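Local coordinates for type IV pilus assembly protein PilF (Thermus thermophilus HB8, PDB 5OIU) that probably powers type IV pilus assembly as a six-subunit AAA+ motor that binds ATP and magnesium and also carries zinc, at residues C[64-70]-C[95-99]; C[221-227]-C[258-264]. One frame throughout, in Å; residues are numbered along the deposited sequence.

Contact 1 (C[64-70]-C[95-99]); sequences VKIMGGL and RLSTL
Lys65 O takes two backbone donors at the end of helix 57-67: Leu70 N at 2.9 Å and, more weakly, Gly68 N. The bond to Leu70, with a second from Gly69 N to Ile66 O at 3.1 Å, makes the Schellman motif that ends the helix, Gly69 turning the chain at positive phi. The turn brings Leu70 round to face strand 90-101, where its CD1 lies 3.6 Å from Leu96 CD2 and also meets Thr98 CG2 tip to tip.

Leu96 is the hub. Its CG stands anti to the backbone N (chi1 169°), which sends both methyls across at the helix. CD1 meets Val64 CG1 at 3.4 Å, the two side chains crossing at a slant, while CD2 presses against Val64 O at 3.1 Å, a tight fit for a methyl on a carbonyl. Gly68 leaves room for that branch: a beta carbon there would run into Leu96 CD2. An alanine at Leu96 would lose both branches and is likely to leave a gap between Val64 and Leu70, with Leu70 CD1 held across this contact by Thr98 alone.

In the fold, this is a helix laid over a face of the six-stranded antiparallel sheet, with strand 90-101 between 79-87 and 104-111. Val12 of helix 6-22 packs on Val64, and Met109 on Leu96. Lys65 runs past Thr98, its CE 4.2 Å from Thr98 OG1, and its amine ends on Asn71 O and in a salt bridge with Glu105. Ser97, facing away from the helix, hydrogen-bonds Gln210 of a neighbouring subunit through OG.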
loop_
_atom_site.group_PDB
_atom_site.type_symbol
_atom_site.label_atom_id
_atom_site.label_comp_id
_atom_site.label_asym_id
_atom_site.label_seq_id
_atom_site.Cartn_x
_atom_site.Cartn_y
_atom_site.Cartn_z
ATOM N N VAL C 64 -20.248 30.998 22.188
ATOM C CA VAL C 64 -18.833 31.018 21.859
ATOM C C VAL C 64 -18.520 30.009 20.753
ATOM O O VAL C 64 -17.718 30.283 19.848
ATOM C CB VAL C 64 -18.044 30.762 23.152
ATOM C CG1 VAL C 64 -16.638 30.451 22.857
ATOM C CG2 VAL C 64 -18.145 31.975 24.038
ATOM N N LYS C 65 -19.174 28.840 20.788
ATOM C CA LYS C 65 -18.953 27.827 19.759
ATOM C C LYS C 65 -19.465 28.301 18.411
ATOM O O LYS C 65 -18.775 28.156 17.394
ATOM C CB LYS C 65 -19.624 26.506 20.138
ATOM C CG LYS C 65 -18.710 25.525 20.815
ATOM C CD LYS C 65 -19.393 24.206 21.006
ATOM C CE LYS C 65 -18.656 23.352 22.008
ATOM N NZ LYS C 65 -19.131 21.946 21.917
ATOM N N ILE C 66 -20.680 28.862 18.377
ATOM C CA ILE C 66 -21.226 29.347 17.115
ATOM C C ILE C 66 -20.352 30.459 16.556
ATOM O O ILE C 66 -20.132 30.540 15.343
ATOM C CB ILE C 66 -22.683 29.809 17.290
ATOM C CG1 ILE C 66 -23.612 28.608 17.306
ATOM C CG2 ILE C 66 -23.098 30.707 16.141
ATOM C CD1 ILE C 66 -24.898 28.897 17.999
ATOM N N MET C 67 -19.834 31.326 17.433
ATOM C CA MET C 67 -18.941 32.393 16.988
ATOM C C MET C 67 -17.701 31.841 16.303
ATOM O O MET C 67 -17.174 32.461 15.371
ATOM C CB MET C 67 -18.525 33.267 18.170
ATOM C CG MET C 67 -19.482 34.405 18.491
ATOM S SD MET C 67 -19.151 35.145 20.103
ATOM C CE MET C 67 -17.709 36.103 19.711
ATOM N N GLY C 68 -17.212 30.687 16.748
ATOM C CA GLY C 68 -16.032 30.119 16.146
ATOM C C GLY C 68 -16.306 29.054 15.120
ATOM O O GLY C 68 -15.353 28.436 14.630
ATOM N N GLY C 69 -17.574 28.813 14.785
ATOM C CA GLY C 69 -17.939 27.736 13.868
ATOM C C GLY C 69 -17.599 26.347 14.368
ATOM O O GLY C 69 -17.102 25.513 13.601
ATOM N N LEU C 70 -17.823 26.088 15.648
ATOM C CA LEU C 70 -17.595 24.775 16.224
ATOM C C LEU C 70 -18.919 24.024 16.316
ATOM O O LEU C 70 -19.999 24.607 16.194
ATOM C CB LEU C 70 -16.952 24.906 17.602
ATOM C CG LEU C 70 -15.743 25.837 17.625
ATOM C CD1 LEU C 70 -15.113 25.890 18.999
ATOM C CD2 LEU C 70 -14.739 25.364 16.599
ATOM N N ARG C 95 -8.447 33.567 18.942
ATOM C CA ARG C 95 -8.204 32.124 18.888
ATOM C C ARG C 95 -9.099 31.450 19.927
ATOM O O ARG C 95 -8.933 31.665 21.129
ATOM C CB ARG C 95 -6.725 31.850 19.161
ATOM C CG ARG C 95 -6.186 30.488 18.731
ATOM C CD ARG C 95 -6.289 29.428 19.839
ATOM N NE ARG C 95 -5.749 29.835 21.150
ATOM C CZ ARG C 95 -4.451 29.971 21.426
ATOM N NH1 ARG C 95 -3.550 29.753 20.482
ATOM N NH2 ARG C 95 -4.059 30.341 22.645
ATOM N N LEU C 96 -10.061 30.654 19.484
ATOM C CA LEU C 96 -10.974 29.988 20.399
ATOM C C LEU C 96 -10.588 28.520 20.574
ATOM O O LEU C 96 -10.194 27.852 19.614
ATOM C CB LEU C 96 -12.414 30.098 19.896
ATOM C CG LEU C 96 -13.420 29.214 20.650
ATOM C CD1 LEU C 96 -13.446 29.526 22.132
ATOM C CD2 LEU C 96 -14.805 29.335 20.066
ATOM N N SER C 97 -10.690 28.023 21.810
ATOM C CA SER C 97 -10.390 26.632 22.123
ATOM C C SER C 97 -11.365 26.140 23.177
ATOM O O SER C 97 -11.515 26.785 24.215
ATOM C CB SER C 97 -8.954 26.481 22.624
ATOM O OG SER C 97 -8.830 25.390 23.517
ATOM N N THR C 98 -12.044 25.019 22.909
ATOM C CA THR C 98 -12.937 24.413 23.887
ATOM C C THR C 98 -12.402 23.048 24.282
ATOM O O THR C 98 -11.997 22.256 23.426
ATOM C CB THR C 98 -14.381 24.266 23.379
ATOM O OG1 THR C 98 -14.432 23.317 22.308
ATOM C CG2 THR C 98 -14.940 25.606 22.928
ATOM N N LEU C 99 -12.418 22.774 25.584
ATOM C CA LEU C 99 -11.819 21.590 26.113
ATOM C C LEU C 99 -12.767 20.976 27.132
ATOM O O LEU C 99 -13.206 21.674 28.065
ATOM C CB LEU C 99 -10.477 21.925 26.756
ATOM C CG LEU C 99 -9.742 20.805 27.489
ATOM C CD1 LEU C 99 -8.829 20.060 26.529
ATOM C CD2 LEU C 99 -8.944 21.383 28.655
#

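Contact 2 (C[221-227]-C[258-264]); sequences RDSETAK and MGVEPFN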
loop_
_atom_site.group_PDB
_atom_site.type_symbol
_atom_site.label_atom_id
_atom_site.label_comp_id
_atom_site.label_asym_id
_atom_site.label_seq_id
_atom_site.Cartn_x
_atom_site.Cartn_y
_atom_site.Cartn_z
ATOM N N ARG C 221 -9.063 21.677 1.251
ATOM C CA ARG C 221 -9.504 20.786 2.312
ATOM C C ARG C 221 -10.501 19.736 1.842
ATOM O O ARG C 221 -11.168 19.122 2.673
ATOM C CB ARG C 221 -10.110 21.589 3.469
ATOM C CG ARG C 221 -11.193 22.538 3.053
ATOM C CD ARG C 221 -12.118 22.849 4.209
ATOM N NE ARG C 221 -13.387 23.435 3.767
ATOM C CZ ARG C 221 -13.837 24.621 4.171
ATOM N NH1 ARG C 221 -13.116 25.349 5.032
ATOM N NH2 ARG C 221 -15.005 25.077 3.722
ATOM N N ASP C 222 -10.643 19.514 0.546
ATOM C CA ASP C 222 -11.408 18.365 0.105
ATOM C C ASP C 222 -10.782 17.866 -1.184
ATOM O O ASP C 222 -9.905 18.519 -1.759
ATOM C CB ASP C 222 -12.909 18.683 -0.029
ATOM C CG ASP C 222 -13.204 19.783 -1.026
ATOM O OD1 ASP C 222 -12.786 19.689 -2.206
ATOM O OD2 ASP C 222 -13.902 20.737 -0.621
ATOM N N SER C 223 -11.194 16.692 -1.608
ATOM C CA SER C 223 -10.648 16.085 -2.783
ATOM C C SER C 223 -10.962 16.820 -4.082
ATOM O O SER C 223 -10.080 17.135 -4.790
ATOM C CB SER C 223 -11.000 14.607 -2.824
ATOM O OG SER C 223 -10.384 13.929 -1.757
ATOM N N GLU C 224 -12.223 17.092 -4.371
ATOM C CA GLU C 224 -12.615 17.834 -5.571
ATOM C C GLU C 224 -11.808 19.119 -5.738
ATOM O O GLU C 224 -11.359 19.443 -6.851
ATOM C CB GLU C 224 -14.115 18.145 -5.516
ATOM C CG GLU C 224 -14.863 17.946 -6.827
ATOM C CD GLU C 224 -14.557 16.583 -7.486
ATOM O OE1 GLU C 224 -14.311 15.586 -6.748
ATOM O OE2 GLU C 224 -14.563 16.506 -8.748
ATOM N N THR C 225 -11.590 19.846 -4.633
ATOM C CA THR C 225 -10.830 21.091 -4.685
ATOM C C THR C 225 -9.368 20.837 -5.022
ATOM O O THR C 225 -8.784 21.555 -5.843
ATOM C CB THR C 225 -10.942 21.848 -3.355
ATOM O OG1 THR C 225 -12.308 22.254 -3.141
ATOM C CG2 THR C 225 -10.024 23.062 -3.345
ATOM N N ALA C 226 -8.759 19.823 -4.401
ATOM C CA ALA C 226 -7.375 19.501 -4.729
ATOM C C ALA C 226 -7.237 19.128 -6.200
ATOM O O ALA C 226 -6.250 19.486 -6.853
ATOM C CB ALA C 226 -6.861 18.369 -3.838
ATOM N N LYS C 227 -8.216 18.413 -6.746
ATOM C CA LYS C 227 -8.079 17.986 -8.129
ATOM C C LYS C 227 -8.280 19.162 -9.080
ATOM O O LYS C 227 -7.494 19.341 -10.017
ATOM C CB LYS C 227 -9.037 16.828 -8.430
ATOM C CG LYS C 227 -8.344 15.444 -8.556
ATOM C CD LYS C 227 -7.574 15.280 -9.915
ATOM C CE LYS C 227 -6.608 14.056 -9.959
ATOM N NZ LYS C 227 -5.346 14.330 -10.708
ATOM N N MET C 258 -5.543 12.848 -1.116
ATOM C CA MET C 258 -6.793 13.435 -1.462
ATOM C C MET C 258 -7.288 13.011 -2.831
ATOM O O MET C 258 -8.369 13.359 -3.222
ATOM C CB MET C 258 -6.751 14.933 -1.299
ATOM C CG MET C 258 -6.487 15.368 0.115
ATOM S SD MET C 258 -6.041 17.083 0.291
ATOM C CE MET C 258 -7.552 17.741 0.894
ATOM N N GLY C 259 -6.492 12.236 -3.541
ATOM C CA GLY C 259 -6.874 11.706 -4.826
ATOM C C GLY C 259 -6.259 12.396 -6.011
ATOM O O GLY C 259 -6.728 12.197 -7.135
ATOM N N VAL C 260 -5.237 13.210 -5.804
ATOM C CA VAL C 260 -4.541 13.819 -6.920
ATOM C C VAL C 260 -3.581 12.787 -7.481
ATOM O O VAL C 260 -2.735 12.267 -6.750
ATOM C CB VAL C 260 -3.797 15.083 -6.483
ATOM C CG1 VAL C 260 -3.303 15.835 -7.710
ATOM C CG2 VAL C 260 -4.707 15.957 -5.638
ATOM N N GLU C 261 -3.710 12.490 -8.768
ATOM C CA GLU C 261 -2.812 11.534 -9.408
ATOM C C GLU C 261 -1.363 11.963 -9.213
ATOM O O GLU C 261 -1.028 13.130 -9.459
ATOM C CB GLU C 261 -3.103 11.411 -10.905
ATOM C CG GLU C 261 -4.340 10.623 -11.227
ATOM C CD GLU C 261 -4.183 9.175 -10.869
ATOM O OE1 GLU C 261 -3.024 8.726 -10.734
ATOM O OE2 GLU C 261 -5.216 8.487 -10.730
ATOM N N PRO C 262 -0.482 11.070 -8.782
ATOM C CA PRO C 262 0.937 11.444 -8.671
ATOM C C PRO C 262 1.507 12.051 -9.947
ATOM O O PRO C 262 2.354 12.952 -9.870
ATOM C CB PRO C 262 1.617 10.116 -8.315
ATOM C CG PRO C 262 0.526 9.313 -7.653
ATOM C CD PRO C 262 -0.744 9.686 -8.344
ATOM N N PHE C 263 1.070 11.606 -11.125
ATOM C CA PHE C 263 1.629 12.218 -12.323
ATOM C C PHE C 263 1.125 13.648 -12.484
ATOM O O PHE C 263 1.890 14.526 -12.896
ATOM C CB PHE C 263 1.367 11.350 -13.576
ATOM C CG PHE C 263 -0.090 11.215 -13.990
ATOM C CD1 PHE C 263 -0.730 12.223 -14.702
ATOM C CD2 PHE C 263 -0.775 10.042 -13.760
ATOM C CE1 PHE C 263 -2.056 12.082 -15.124
ATOM C CE2 PHE C 263 -2.093 9.893 -14.172
ATOM C CZ PHE C 263 -2.737 10.920 -14.863
ATOM N N ASN C 264 -0.125 13.915 -12.101
ATOM C CA ASN C 264 -0.598 15.295 -12.091
ATOM C C ASN C 264 0.080 16.121 -10.992
ATOM O O ASN C 264 0.329 17.313 -11.188
ATOM C CB ASN C 264 -2.127 15.317 -11.970
ATOM C CG ASN C 264 -2.832 15.012 -13.315
ATOM O OD1 ASN C 264 -2.205 15.050 -14.383
ATOM N ND2 ASN C 264 -4.127 14.725 -13.261
#
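Ser223 turns its OG beside its own backbone N (chi1 -65°), which sets the hydroxyl facing Met258 O, while Met258 bends at its last torsion (chi3 103°) to bring CE against the backbone of Arg221 and Asp222, just before helix 223-235. The Ser223 OG hydrogen bond to Met258 O is short, 2.6 Å, with a C=O...donor angle of 126°, so it comes in from beside the carbonyl and somewhat tilted from its plane. Met258 CE comes to rest 3.6 Å from Asp222 N.

One turn further along, Ala226 CB meets Val260 CG2 at 3.7 Å, and Leu255 of helix 248-257 packs on both residues. This joins the first turn of helix 223-235, the crossover between parallel neighbours 214-217 and 238-243 in a beta-alpha-beta unit of the probable ATPase core, to the linker between helices 248-257 and 262-268. The helix start is fixed separately: Asp222 is its N-cap, and OD1 accepts from Thr225 N at 2.7 Å, nearly along its C-O axis, and from Thr225 OG1. Gly259, at positive phi, closes helix 248-257 in a Schellman motif. Arg221 NH1 makes salt bridges with Asp178 and Glu219.

Lys227, bent at chi2 and chi4, lays its chain along the linker, with CE 3.4 Å from Gly259 O, and crosses the Asn264 side chain at about a right angle. Its NZ stops 3.1 Å from Glu261 N, two donors with no hydrogen bond. Facing an N-H at a helix start would probably disfavour the ammonium charge; Glu261 OE2, 5.8 Å from Lys227 NZ, may partly offset this at long range.

Contact 1 and contact 2 share no helix or strand: the first belongs to the six-stranded antiparallel sheet near the start of the chain, the second to the part built on the mixed sheet, which carries the P-loop. Their centres lie about 29 Å apart and their nearest atoms about 9 Å, without touching. Contact 1 is buried and apolar, with no hydrogen bond between its segments, and it sets a helix end against a strand. Contact 2 is only partly buried and joins a helix start to a linker: there a small apolar patch is flanked by a serine hydroxyl on a carbonyl and by a lysine laid along the linker.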